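Local coordinates for lectin 2 (Agrocybe aegerita, PDB 4TQJ), which binds sugars, recognising N-acetylglucosamine specifically where it forms the non-reducing end of a glycan, at residues A[12-20]-A[343-351]; A[227-237]-A[285-296]. The protein carries 1 engineered substitution. One frame throughout, in Å; residues are numbered along the deposited sequence.

Contact 1 of 2, residues A[12-20]-A[343-351]; sequences PVASRGFAD and VDLTGDGCA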
ATOM      1  N   PRO A  12       1.825 -16.071   1.439  1.00 14.50           N
ATOM      2  CA  PRO A  12       3.012 -15.501   0.800  1.00 17.10           C
ATOM      3  C   PRO A  12       3.134 -14.027   1.168  1.00 19.48           C
ATOM      4  O   PRO A  12       2.126 -13.329   1.252  1.00 17.21           O
ATOM      5  CB  PRO A  12       2.716 -15.648  -0.698  1.00 21.60           C
ATOM      6  CG  PRO A  12       1.643 -16.666  -0.785  1.00 19.41           C
ATOM      7  CD  PRO A  12       0.808 -16.458   0.447  1.00 16.74           C
ATOM      8  N   VAL A  13       4.358 -13.585   1.423  1.00 18.12           N
ATOM      9  CA  VAL A  13       4.637 -12.201   1.726  1.00 16.39           C
ATOM     10  C   VAL A  13       5.631 -11.732   0.673  1.00 19.87           C
ATOM     11  O   VAL A  13       6.574 -12.447   0.341  1.00 17.76           O
ATOM     12  CB  VAL A  13       5.244 -12.057   3.129  1.00 19.49           C
ATOM     13  CG1 VAL A  13       5.631 -10.616   3.391  1.00 16.87           C
ATOM     14  CG2 VAL A  13       4.266 -12.576   4.198  1.00 16.46           C
ATOM     15  N   ALA A  14       5.416 -10.543   0.128  1.00 15.77           N
ATOM     16  CA  ALA A  14       6.269 -10.064  -0.955  1.00 17.15           C
ATOM     17  C   ALA A  14       7.714  -9.914  -0.458  1.00 15.65           C
ATOM     18  O   ALA A  14       7.944  -9.440   0.658  1.00 12.17           O
ATOM     19  CB  ALA A  14       5.744  -8.752  -1.479  1.00 15.11           C
ATOM     20  N   SER A  15       8.676 -10.342  -1.275  1.00 13.07           N
ATOM     21  CA  SER A  15      10.089 -10.224  -0.928  1.00 12.84           C
ATOM     22  C   SER A  15      10.550  -8.762  -0.904  1.00 15.02           C
ATOM     23  O   SER A  15      11.530  -8.412  -0.243  1.00 14.90           O
ATOM     24  CB  SER A  15      10.958 -11.062  -1.873  1.00 16.55           C
ATOM     25  OG  SER A  15      11.219 -10.385  -3.090  1.00 18.42           O
ATOM     26  N   ARG A  16       9.827  -7.906  -1.614  1.00 15.17           N
ATOM     27  CA  ARG A  16      10.116  -6.479  -1.615  1.00 15.03           C
ATOM     28  C   ARG A  16       8.807  -5.764  -1.327  1.00 17.03           C
ATOM     29  O   ARG A  16       7.892  -5.792  -2.141  1.00 15.17           O
ATOM     30  CB  ARG A  16      10.700  -6.054  -2.967  1.00 16.18           C
ATOM     31  CG  ARG A  16      11.206  -4.612  -3.007  1.00 16.78           C
ATOM     32  CD  ARG A  16      11.909  -4.261  -4.327  1.00 20.99           C
ATOM     33  NE  ARG A  16      12.105  -2.817  -4.405  1.00 22.00           N
ATOM     34  CZ  ARG A  16      13.259  -2.197  -4.195  1.00 23.90           C
ATOM     35  NH1 ARG A  16      14.355  -2.903  -3.939  1.00 23.00           N
ATOM     36  NH2 ARG A  16      13.319  -0.868  -4.253  1.00 21.09           N
ATOM     37  N   GLY A  17       8.708  -5.160  -0.145  1.00 15.10           N
ATOM     38  CA  GLY A  17       7.501  -4.473   0.263  1.00 13.54           C
ATOM     39  C   GLY A  17       7.467  -4.070   1.733  1.00 15.35           C
ATOM     40  O   GLY A  17       8.478  -4.093   2.447  1.00 14.63           O
ATOM     41  N   PHE A  18       6.284  -3.692   2.199  1.00 14.91           N
ATOM     42  CA  PHE A  18       6.140  -3.243   3.569  1.00 11.88           C
ATOM     43  C   PHE A  18       5.145  -4.150   4.263  1.00 15.08           C
ATOM     44  O   PHE A  18       3.949  -3.856   4.313  1.00 11.79           O
ATOM     45  CB  PHE A  18       5.692  -1.786   3.610  1.00 14.31           C
ATOM     46  CG  PHE A  18       6.530  -0.875   2.754  1.00 15.72           C
ATOM     47  CD1 PHE A  18       7.527  -0.090   3.319  1.00 18.80           C
ATOM     48  CD2 PHE A  18       6.329  -0.808   1.391  1.00 16.95           C
ATOM     49  CE1 PHE A  18       8.308   0.740   2.539  1.00 16.47           C
ATOM     50  CE2 PHE A  18       7.107   0.027   0.602  1.00 23.17           C
ATOM     51  CZ  PHE A  18       8.099   0.798   1.179  1.00 18.27           C
ATOM     52  N   ALA A  19       5.629  -5.279   4.781  1.00 10.85           N
ATOM     53  CA  ALA A  19       4.705  -6.237   5.382  1.00 13.00           C
ATOM     54  C   ALA A  19       3.878  -5.631   6.518  1.00 11.13           C
ATOM     55  O   ALA A  19       4.397  -4.891   7.356  1.00 12.93           O
ATOM     56  CB  ALA A  19       5.446  -7.514   5.861  1.00 10.42           C
ATOM     57  N   ASP A  20       2.589  -5.966   6.546  1.00 10.92           N
ATOM     58  CA  ASP A  20       1.710  -5.588   7.651  1.00 11.50           C
ATOM     59  C   ASP A  20       1.522  -6.736   8.645  1.00 11.84           C
ATOM     60  O   ASP A  20       1.735  -7.890   8.309  1.00 14.19           O
ATOM     61  CB  ASP A  20       0.327  -5.182   7.108  1.00 15.31           C
ATOM     62  CG  ASP A  20       0.409  -4.143   6.014  1.00 13.13           C
ATOM     63  OD1 ASP A  20       0.778  -2.994   6.313  1.00 15.00           O
ATOM     64  OD2 ASP A  20       0.115  -4.482   4.846  1.00 19.64           O
ATOM     65  N   VAL A 343      10.936 -10.897   7.160  1.00 10.59           N
ATOM     66  CA  VAL A 343      10.173 -10.296   6.060  1.00 10.67           C
ATOM     67  C   VAL A 343      10.631  -8.863   5.799  1.00 11.87           C
ATOM     68  O   VAL A 343      11.119  -8.201   6.691  1.00 12.14           O
ATOM     69  CB  VAL A 343       8.641 -10.262   6.360  1.00 12.11           C
ATOM     70  CG1 VAL A 343       8.037 -11.669   6.404  1.00 11.48           C
ATOM     71  CG2 VAL A 343       8.352  -9.503   7.637  1.00 11.42           C
ATOM     72  N   ASP A 344      10.450  -8.379   4.577  1.00 12.43           N
ATOM     73  CA  ASP A 344      10.787  -7.000   4.260  1.00 11.63           C
ATOM     74  C   ASP A 344       9.722  -6.090   4.862  1.00 11.81           C
ATOM     75  O   ASP A 344       8.529  -6.228   4.573  1.00 11.98           O
ATOM     76  CB  ASP A 344      10.868  -6.804   2.740  1.00 10.31           C
ATOM     77  CG  ASP A 344      11.498  -5.482   2.347  1.00 15.32           C
ATOM     78  OD1 ASP A 344      12.150  -4.858   3.219  1.00 11.05           O
ATOM     79  OD2 ASP A 344      11.344  -5.070   1.160  1.00 11.87           O
ATOM     80  N   LEU A 345      10.158  -5.181   5.722  1.00 12.17           N
ATOM     81  CA  LEU A 345       9.275  -4.181   6.306  1.00 12.81           C
ATOM     82  C   LEU A 345       9.495  -2.807   5.679  1.00 14.10           C
ATOM     83  O   LEU A 345       8.748  -1.862   5.971  1.00 13.53           O
ATOM     84  CB  LEU A 345       9.524  -4.070   7.805  1.00 10.94           C
ATOM     85  CG  LEU A 345       9.247  -5.315   8.628  1.00 12.50           C
ATOM     86  CD1 LEU A 345       9.807  -5.145  10.060  1.00 11.78           C
ATOM     87  CD2 LEU A 345       7.755  -5.579   8.629  1.00 13.45           C
ATOM     88  N   THR A 346      10.519  -2.693   4.828  1.00 11.56           N
ATOM     89  CA  THR A 346      11.013  -1.369   4.431  1.00 15.69           C
ATOM     90  C   THR A 346      11.135  -1.108   2.929  1.00 15.63           C
ATOM     91  O   THR A 346      11.670  -0.078   2.531  1.00 16.02           O
ATOM     92  CB  THR A 346      12.395  -1.085   5.048  1.00 17.22           C
ATOM     93  OG1 THR A 346      13.378  -1.897   4.391  1.00 14.31           O
ATOM     94  CG2 THR A 346      12.386  -1.376   6.529  1.00 15.20           C
ATOM     95  N   GLY A 347      10.676  -2.043   2.102  1.00 15.94           N
ATOM     96  CA  GLY A 347      10.639  -1.831   0.665  1.00 12.81           C
ATOM     97  C   GLY A 347      11.936  -1.943  -0.121  1.00 17.30           C
ATOM     98  O   GLY A 347      11.963  -1.599  -1.310  1.00 16.35           O
ATOM     99  N   ASP A 348      13.014  -2.412   0.507  1.00 14.98           N
ATOM    100  CA  ASP A 348      14.270  -2.540  -0.217  1.00 17.03           C
ATOM    101  C   ASP A 348      14.563  -3.976  -0.699  1.00 16.33           C
ATOM    102  O   ASP A 348      15.624  -4.236  -1.245  1.00 15.92           O
ATOM    103  CB  ASP A 348      15.441  -1.981   0.606  1.00 14.59           C
ATOM    104  CG  ASP A 348      15.816  -2.880   1.776  1.00 16.84           C
ATOM    105  OD1 ASP A 348      15.000  -3.754   2.140  1.00 17.32           O
ATOM    106  OD2 ASP A 348      16.920  -2.707   2.334  1.00 17.38           O
ATOM    107  N   GLY A 349      13.623  -4.901  -0.507  1.00 13.91           N
ATOM    108  CA  GLY A 349      13.821  -6.286  -0.937  1.00 14.24           C
ATOM    109  C   GLY A 349      14.799  -7.098  -0.089  1.00 15.44           C
ATOM    110  O   GLY A 349      15.146  -8.235  -0.423  1.00 15.23           O
ATOM    111  N   CYS A 350      15.247  -6.514   1.016  1.00 13.64           N
ATOM    112  CA  CYS A 350      16.152  -7.206   1.928  1.00 15.21           C
ATOM    113  C   CYS A 350      15.424  -7.443   3.244  1.00 13.90           C
ATOM    114  O   CYS A 350      15.015  -6.493   3.912  1.00 11.56           O
ATOM    115  CB  CYS A 350      17.421  -6.378   2.144  1.00 16.36           C
ATOM    116  SG  CYS A 350      18.235  -5.966   0.590  1.00 16.82           S
ATOM    117  N   ALA A 351      15.229  -8.712   3.598  1.00 15.37           N
ATOM    118  CA  ALA A 351      14.311  -9.039   4.688  1.00 11.97           C
ATOM    119  C   ALA A 351      14.776  -8.528   6.039  1.00 14.25           C
ATOM    120  O   ALA A 351      15.956  -8.596   6.382  1.00 12.83           O
ATOM    121  CB  ALA A 351      14.005 -10.527   4.741  1.00 12.28           C
TER
HETATM  122  O   HOH W   1       6.897  -7.250   2.082  1.00 12.57           O
HETATM  123  O   HOH W   2       9.511 -10.335   2.759  1.00 13.28           O
HETATM  124  O   HOH W   3      13.786  -9.301  -2.554  1.00 15.11           O

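Contact 2 of 2, residues A[227-237]-A[285-296]; sequences DHPRFVADLTG and RFIADLTGNGRG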
ATOM      1  N   ASP A 227      12.678 -32.252  13.125  1.00 18.52           N
ATOM      2  CA  ASP A 227      14.064 -31.984  13.346  1.00 18.10           C
ATOM      3  C   ASP A 227      14.779 -31.437  12.123  1.00 18.54           C
ATOM      4  O   ASP A 227      15.840 -30.832  12.253  1.00 14.28           O
ATOM      5  CB  ASP A 227      14.657 -33.325  13.768  1.00 18.74           C
ATOM      6  CG  ASP A 227      13.780 -34.035  14.795  1.00 21.68           C
ATOM      7  OD1 ASP A 227      13.589 -35.262  14.705  1.00 23.96           O
ATOM      8  OD2 ASP A 227      13.274 -33.351  15.703  1.00 24.11           O
ATOM      9  N   HIS A 228      14.184 -31.653  10.950  1.00 15.04           N
ATOM     10  CA  HIS A 228      14.817 -31.332   9.674  1.00 13.67           C
ATOM     11  C   HIS A 228      13.876 -30.566   8.765  1.00 15.22           C
ATOM     12  O   HIS A 228      13.269 -31.150   7.856  1.00 14.20           O
ATOM     13  CB  HIS A 228      15.268 -32.602   8.963  1.00 13.48           C
ATOM     14  CG  HIS A 228      16.100 -33.504   9.821  1.00 15.23           C
ATOM     15  ND1 HIS A 228      15.688 -34.766  10.190  1.00 14.74           N
ATOM     16  CD2 HIS A 228      17.307 -33.320  10.401  1.00 10.68           C
ATOM     17  CE1 HIS A 228      16.611 -35.326  10.950  1.00 16.71           C
ATOM     18  NE2 HIS A 228      17.606 -34.465  11.098  1.00 12.64           N
ATOM     19  N   PRO A 229      13.749 -29.255   9.006  1.00 15.09           N
ATOM     20  CA  PRO A 229      12.885 -28.387   8.198  1.00 13.64           C
ATOM     21  C   PRO A 229      13.271 -28.392   6.717  1.00 15.28           C
ATOM     22  O   PRO A 229      14.457 -28.420   6.398  1.00 14.20           O
ATOM     23  CB  PRO A 229      13.105 -26.994   8.811  1.00 16.49           C
ATOM     24  CG  PRO A 229      14.364 -27.108   9.627  1.00 16.42           C
ATOM     25  CD  PRO A 229      14.403 -28.520  10.105  1.00 14.28           C
ATOM     26  N   ARG A 230      12.273 -28.389   5.839  1.00 13.06           N
ATOM     27  CA  ARG A 230      12.505 -28.313   4.399  1.00 10.71           C
ATOM     28  C   ARG A 230      11.701 -27.177   3.791  1.00 11.72           C
ATOM     29  O   ARG A 230      10.578 -26.892   4.221  1.00 10.95           O
ATOM     30  CB  ARG A 230      12.149 -29.629   3.712  1.00 10.72           C
ATOM     31  CG  ARG A 230      13.247 -30.694   3.846  1.00 10.96           C
ATOM     32  CD  ARG A 230      12.626 -32.077   4.032  1.00 12.23           C
ATOM     33  NE  ARG A 230      12.137 -32.258   5.401  1.00 11.53           N
ATOM     34  CZ  ARG A 230      11.279 -33.205   5.780  1.00 15.02           C
ATOM     35  NH1 ARG A 230      10.794 -34.072   4.888  1.00 11.29           N
ATOM     36  NH2 ARG A 230      10.897 -33.281   7.049  1.00 12.67           N
ATOM     37  N   PHE A 231      12.272 -26.565   2.762  1.00 12.38           N
ATOM     38  CA  PHE A 231      11.693 -25.382   2.148  1.00 12.13           C
ATOM     39  C   PHE A 231      11.741 -25.446   0.632  1.00 13.85           C
ATOM     40  O   PHE A 231      12.610 -26.101   0.046  1.00 13.50           O
ATOM     41  CB  PHE A 231      12.477 -24.138   2.575  1.00 13.77           C
ATOM     42  CG  PHE A 231      12.729 -24.047   4.044  1.00 13.07           C
ATOM     43  CD1 PHE A 231      11.844 -23.369   4.871  1.00 13.35           C
ATOM     44  CD2 PHE A 231      13.851 -24.630   4.603  1.00 14.82           C
ATOM     45  CE1 PHE A 231      12.074 -23.268   6.234  1.00 14.12           C
ATOM     46  CE2 PHE A 231      14.095 -24.542   5.973  1.00 14.46           C
ATOM     47  CZ  PHE A 231      13.203 -23.848   6.790  1.00 13.66           C
ATOM     48  N   VAL A 232      10.830 -24.727  -0.008  1.00 15.09           N
ATOM     49  CA  VAL A 232      10.944 -24.486  -1.442  1.00 17.20           C
ATOM     50  C   VAL A 232      11.118 -22.995  -1.670  1.00 12.48           C
ATOM     51  O   VAL A 232      10.430 -22.187  -1.059  1.00 17.64           O
ATOM     52  CB  VAL A 232       9.735 -25.030  -2.223  1.00 16.23           C
ATOM     53  CG1 VAL A 232       9.773 -26.549  -2.223  1.00 14.36           C
ATOM     54  CG2 VAL A 232       8.445 -24.530  -1.605  1.00 18.67           C
ATOM     55  N   ALA A 233      12.050 -22.624  -2.535  1.00 10.55           N
ATOM     56  CA  ALA A 233      12.410 -21.219  -2.656  1.00 14.12           C
ATOM     57  C   ALA A 233      13.351 -21.063  -3.820  1.00 12.93           C
ATOM     58  O   ALA A 233      14.140 -21.956  -4.091  1.00 12.12           O
ATOM     59  CB  ALA A 233      13.085 -20.735  -1.362  1.00 11.94           C
ATOM     60  N   ASP A 234      13.270 -19.934  -4.516  1.00 12.72           N
ATOM     61  CA  ASP A 234      14.191 -19.671  -5.601  1.00 13.55           C
ATOM     62  C   ASP A 234      15.552 -19.297  -5.044  1.00 15.86           C
ATOM     63  O   ASP A 234      15.699 -18.241  -4.428  1.00 14.30           O
ATOM     64  CB  ASP A 234      13.681 -18.539  -6.481  1.00 17.88           C
ATOM     65  CG  ASP A 234      14.495 -18.383  -7.738  1.00 20.22           C
ATOM     66  OD1 ASP A 234      15.422 -19.203  -7.941  1.00 16.13           O
ATOM     67  OD2 ASP A 234      14.192 -17.466  -8.533  1.00 18.62           O
ATOM     68  N   LEU A 235      16.534 -20.167  -5.282  1.00 10.79           N
ATOM     69  CA  LEU A 235      17.908 -19.973  -4.829  1.00 14.95           C
ATOM     70  C   LEU A 235      18.860 -19.602  -5.974  1.00 12.81           C
ATOM     71  O   LEU A 235      20.057 -19.438  -5.756  1.00 15.42           O
ATOM     72  CB  LEU A 235      18.413 -21.267  -4.167  1.00 10.96           C
ATOM     73  CG  LEU A 235      17.535 -21.805  -3.027  1.00 10.99           C
ATOM     74  CD1 LEU A 235      18.146 -23.068  -2.403  1.00 14.73           C
ATOM     75  CD2 LEU A 235      17.289 -20.749  -1.974  1.00 12.20           C
ATOM     76  N   THR A 236      18.340 -19.487  -7.191  1.00 14.34           N
ATOM     77  CA  THR A 236      19.197 -19.159  -8.339  1.00 15.17           C
ATOM     78  C   THR A 236      18.774 -17.887  -9.065  1.00 17.47           C
ATOM     79  O   THR A 236      19.521 -17.356  -9.879  1.00 16.53           O
ATOM     80  CB  THR A 236      19.199 -20.276  -9.352  1.00 17.01           C
ATOM     81  OG1 THR A 236      17.864 -20.454  -9.844  1.00 16.97           O
ATOM     82  CG2 THR A 236      19.697 -21.566  -8.696  1.00 15.72           C
ATOM     83  N   GLY A 237      17.582 -17.389  -8.767  1.00 15.35           N
ATOM     84  CA  GLY A 237      17.121 -16.174  -9.413  1.00 17.30           C
ATOM     85  C   GLY A 237      16.428 -16.388 -10.741  1.00 19.71           C
ATOM     86  O   GLY A 237      16.004 -15.415 -11.363  1.00 25.64           O
ATOM     87  N   ARG A 285      14.103 -21.760  11.780  1.00 12.53           N
ATOM     88  CA  ARG A 285      14.882 -21.466  10.578  1.00 11.13           C
ATOM     89  C   ARG A 285      13.994 -20.979   9.415  1.00 13.92           C
ATOM     90  O   ARG A 285      12.820 -21.334   9.332  1.00 12.22           O
ATOM     91  CB  ARG A 285      15.745 -22.664  10.197  1.00 12.21           C
ATOM     92  CG  ARG A 285      17.073 -22.748  11.008  1.00 12.36           C
ATOM     93  CD  ARG A 285      17.479 -24.184  11.360  1.00 10.81           C
ATOM     94  NE  ARG A 285      16.520 -24.831  12.265  1.00 16.37           N
ATOM     95  CZ  ARG A 285      16.516 -26.140  12.539  1.00 13.90           C
ATOM     96  NH1 ARG A 285      17.425 -26.948  11.991  1.00 11.83           N
ATOM     97  NH2 ARG A 285      15.603 -26.644  13.352  1.00 12.66           N
ATOM     98  N   PHE A 286      14.553 -20.142   8.542  1.00 13.51           N
ATOM     99  CA  PHE A 286      13.787 -19.551   7.438  1.00 14.83           C
ATOM    100  C   PHE A 286      14.672 -19.404   6.203  1.00 13.49           C
ATOM    101  O   PHE A 286      15.897 -19.300   6.304  1.00 11.19           O
ATOM    102  CB  PHE A 286      13.278 -18.137   7.783  1.00  9.07           C
ATOM    103  CG  PHE A 286      12.422 -18.054   9.020  1.00 12.61           C
ATOM    104  CD1 PHE A 286      11.044 -17.927   8.919  1.00 19.73           C
ATOM    105  CD2 PHE A 286      13.001 -18.055  10.285  1.00 14.75           C
ATOM    106  CE1 PHE A 286      10.245 -17.834  10.071  1.00 20.35           C
ATOM    107  CE2 PHE A 286      12.230 -17.968  11.421  1.00 13.30           C
ATOM    108  CZ  PHE A 286      10.841 -17.855  11.319  1.00 18.02           C
ATOM    109  N   ILE A 287      14.037 -19.380   5.038  1.00 11.18           N
ATOM    110  CA  ILE A 287      14.701 -18.943   3.826  1.00 10.05           C
ATOM    111  C   ILE A 287      14.039 -17.620   3.479  1.00 12.32           C
ATOM    112  O   ILE A 287      12.814 -17.534   3.422  1.00 11.80           O
ATOM    113  CB  ILE A 287      14.497 -19.920   2.653  1.00 11.33           C
ATOM    114  CG1 ILE A 287      14.954 -21.339   3.029  1.00 12.64           C
ATOM    115  CG2 ILE A 287      15.229 -19.400   1.409  1.00 11.91           C
ATOM    116  CD1 ILE A 287      16.368 -21.389   3.601  1.00 14.37           C
ATOM    117  N   ALA A 288      14.839 -16.590   3.280  1.00 10.74           N
ATOM    118  CA  ALA A 288      14.312 -15.278   2.912  1.00 13.76           C
ATOM    119  C   ALA A 288      15.370 -14.534   2.121  1.00 13.44           C
ATOM    120  O   ALA A 288      16.558 -14.843   2.238  1.00 14.47           O
ATOM    121  CB  ALA A 288      13.928 -14.492   4.157  1.00 12.73           C
ATOM    122  N   ASP A 289      14.955 -13.560   1.308  1.00 12.91           N
ATOM    123  CA  ASP A 289      15.924 -12.802   0.520  1.00 13.84           C
ATOM    124  C   ASP A 289      16.488 -11.656   1.341  1.00 14.69           C
ATOM    125  O   ASP A 289      15.814 -10.647   1.552  1.00 14.97           O
ATOM    126  CB  ASP A 289      15.306 -12.264  -0.783  1.00 14.26           C
ATOM    127  CG  ASP A 289      16.335 -11.561  -1.660  1.00 15.42           C
ATOM    128  OD1 ASP A 289      17.507 -11.482  -1.245  1.00 14.94           O
ATOM    129  OD2 ASP A 289      15.982 -11.095  -2.759  1.00 15.82           O
ATOM    130  N   LEU A 290      17.716 -11.814   1.826  1.00 13.74           N
ATOM    131  CA  LEU A 290      18.291 -10.802   2.705  1.00 14.64           C
ATOM    132  C   LEU A 290      19.159  -9.802   1.952  1.00 12.39           C
ATOM    133  O   LEU A 290      19.722  -8.909   2.562  1.00 15.27           O
ATOM    134  CB  LEU A 290      19.088 -11.439   3.855  1.00 12.67           C
ATOM    135  CG  LEU A 290      18.332 -11.710   5.161  1.00 14.26           C
ATOM    136  CD1 LEU A 290      17.138 -12.652   4.959  1.00 14.26           C
ATOM    137  CD2 LEU A 290      19.287 -12.282   6.211  1.00 17.94           C
ATOM    138  N   THR A 291      19.245  -9.937   0.628  1.00 13.74           N
ATOM    139  CA  THR A 291      20.114  -9.048  -0.132  1.00 15.48           C
ATOM    140  C   THR A 291      19.478  -8.396  -1.359  1.00 18.75           C
ATOM    141  O   THR A 291      20.149  -7.684  -2.098  1.00 19.08           O
ATOM    142  CB  THR A 291      21.388  -9.760  -0.556  1.00 18.36           C
ATOM    143  OG1 THR A 291      21.042 -10.875  -1.380  1.00 15.93           O
ATOM    144  CG2 THR A 291      22.173 -10.240   0.689  1.00 17.99           C
ATOM    145  N   GLY A 292      18.187  -8.626  -1.574  1.00 16.03           N
ATOM    146  CA  GLY A 292      17.490  -7.968  -2.662  1.00 14.80           C
ATOM    147  C   GLY A 292      17.854  -8.475  -4.041  1.00 18.57           C
ATOM    148  O   GLY A 292      17.537  -7.834  -5.040  1.00 16.25           O
ATOM    149  N   ASN A 293      18.497  -9.634  -4.121  1.00 18.14           N
ATOM    150  CA  ASN A 293      18.843 -10.185  -5.431  1.00 15.16           C
ATOM    151  C   ASN A 293      17.891 -11.251  -5.963  1.00 17.80           C
ATOM    152  O   ASN A 293      18.136 -11.820  -7.023  1.00 16.65           O
ATOM    153  CB  ASN A 293      20.279 -10.707  -5.457  1.00 15.75           C
ATOM    154  CG  ASN A 293      20.506 -11.876  -4.504  1.00 20.07           C
ATOM    155  OD1 ASN A 293      19.582 -12.348  -3.828  1.00 15.39           O
ATOM    156  ND2 ASN A 293      21.756 -12.356  -4.456  1.00 15.27           N
ATOM    157  N   GLY A 294      16.805 -11.519  -5.244  1.00 15.11           N
ATOM    158  CA  GLY A 294      15.847 -12.534  -5.682  1.00 14.11           C
ATOM    159  C   GLY A 294      16.298 -13.969  -5.414  1.00 15.57           C
ATOM    160  O   GLY A 294      15.721 -14.923  -5.936  1.00 16.32           O
ATOM    161  N   ARG A 295      17.346 -14.124  -4.609  1.00 14.34           N
ATOM    162  CA  ARG A 295      17.831 -15.458  -4.243  1.00 14.79           C
ATOM    163  C   ARG A 295      17.659 -15.697  -2.747  1.00 14.18           C
ATOM    164  O   ARG A 295      17.955 -14.828  -1.944  1.00 12.33           O
ATOM    165  CB  ARG A 295      19.302 -15.645  -4.623  1.00 15.30           C
ATOM    166  CG  ARG A 295      19.535 -15.983  -6.079  1.00 18.90           C
ATOM    167  CD  ARG A 295      19.628 -14.723  -6.945  1.00 15.49           C
ATOM    168  NE  ARG A 295      20.265 -15.021  -8.224  1.00 17.62           N
ATOM    169  CZ  ARG A 295      20.396 -14.153  -9.223  1.00 24.42           C
ATOM    170  NH1 ARG A 295      19.926 -12.912  -9.104  1.00 22.05           N
ATOM    171  NH2 ARG A 295      21.002 -14.529 -10.342  1.00 22.39           N
ATOM    172  N   GLY A 296      17.196 -16.884  -2.373  1.00 13.71           N
ATOM    173  CA  GLY A 296      16.964 -17.160  -0.965  1.00 12.70           C
ATOM    174  C   GLY A 296      18.238 -17.301  -0.145  1.00 14.09           C
ATOM    175  O   GLY A 296      19.186 -17.980  -0.559  1.00 14.18           O
TER
HETATM  176  O   HOH W   4      17.905 -29.638  11.326  1.00 14.85           O
HETATM  177  O   HOH W   5      16.306 -29.183  14.273  1.00 15.18           O

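Contact 1 of 2, residues A[12-20]-A[343-351]
Gly17 and Asp344 join two loops of neighbouring blades of a beta-propeller. The loop 12-20 leads into strand 20-25. The segment 343-351 links strands 339-343 and 352-356 as an Asp-rich turn of the FG-GAP type. Asp344 organises that turn. Its OD1 accepts from Thr346 N, an Asx turn, while OD2 takes Gly349 N at 2.8 Å. Gly17 N reaches the same OD2 at 2.9 Å from the opposite face of the carboxylate. One oxygen thus ties the turn to the incoming loop. Further bonds run from Gly347 N to Gly17 O and, nearly straight at 169°, from Ala19 N to Asp344 O.

Arg16 lies alongside the turn. CG stands anti to the backbone N (chi1 -172°), and the chain stays extended to NE, which carries the guanidinium out past Gly349. CB packs on Gly349 CA. CG meets Gly349 N and Gly347 O. CD passes Gly347 O, and NE approaches it at a poor angle. Arg16 CZ rests 3.2 Å from Gly347 O, which sits over the centre of one guanidinium face. NH1 comes near Asp348 O at a poor angle. NH2 bonds instead to Asn91 O of the second subunit, whose Asn91 ND2 also bonds Gly347 O. The contact is therefore part of the interface with the second subunit.

Two waters extend the join from Ala14 O. One bridges to Asp344 O, the other to Asp344 N. Ala19 CB packs against both Val343 CG2 and Leu345 CD2, with Met398 of strand 395-399 touching all three residues. The Phe18 ring lies against the turn at Thr346 and Gly347: Gly347 CA lies over its face, 4.0 Å from the Phe18 ring centroid.

Contact 2 of 2, residues A[227-237]-A[285-296]
Asp227 O meets the Arg285 guanidinium through two waters that bridge it to NH1 and NH2. This links neighbouring propeller blades at one end of their first strands, 230-233 and 285-288. The strands run nearly parallel, with axes 8.1 Å apart, so side chains rather than a shared sheet fill the gap. Pro229 follows. Its CG lies over the centre of one guanidinium face, 3.7 Å from Arg285 CZ. Arg285 bends at chi2 and chi3 (143° and -65°) to lie under the proline, and its NH1 also bonds Phe272 O.

Phe231 presents a ring face to Ile287. CG1 of Ile287 is 3.6 Å from Phe231 CG and makes a CH-pi contact. The other branch, CG2, takes Ala233 CB at 3.7 Å, so Ile287 spans two residues of the facing strand. Past the strand, Asp234 O accepts from Gly296 N at 2.9 Å. The Asp234 carboxylate holds its own turn, where OD1 takes Thr236 N and Gly237 N from the same face and OD2 takes Gly239 N. Through OD2 it also holds Thr1 N. Leu235 sends CD2 back onto Gly296 CA and O.

At Thr236 and Gly237 the Arg295 side chain crosses the turn. Gly237 CA lies over one face of its guanidinium. NH1 bonds Asn293 O in plane, at 3.0 Å, and NE bonds Gly313 O. Phe231, Ala233, Leu235 and Ile287 thus pack between the blades, while polar links at the two ends, waters at Arg285 and Gly296 N to Asp234 O, would set the blades' register.

How the contacts relate
The centres of the two contacts lie about 14 Å apart in one beta-propeller. Along the chain, both segments of contact 2 fall between those of contact 1. Contact 2 joins the successive sheets that begin with strands 230-233 and 285-288. The next sheet begins with strand 339-343, and its turn belongs to contact 1. Here Ala351 N probably bonds Asp289 O, and Cys350 SG packs on Thr291 and Gly292. Contact 1 also joins adjacent blades: Ala19 N to Asp344 O repeats Gly296 N to Asp234 O and Ala351 N to Asp289 O. This is consistent with closure of the ring, since strands 20-25 and 395-399, from the two ends of the chain, share one sheet.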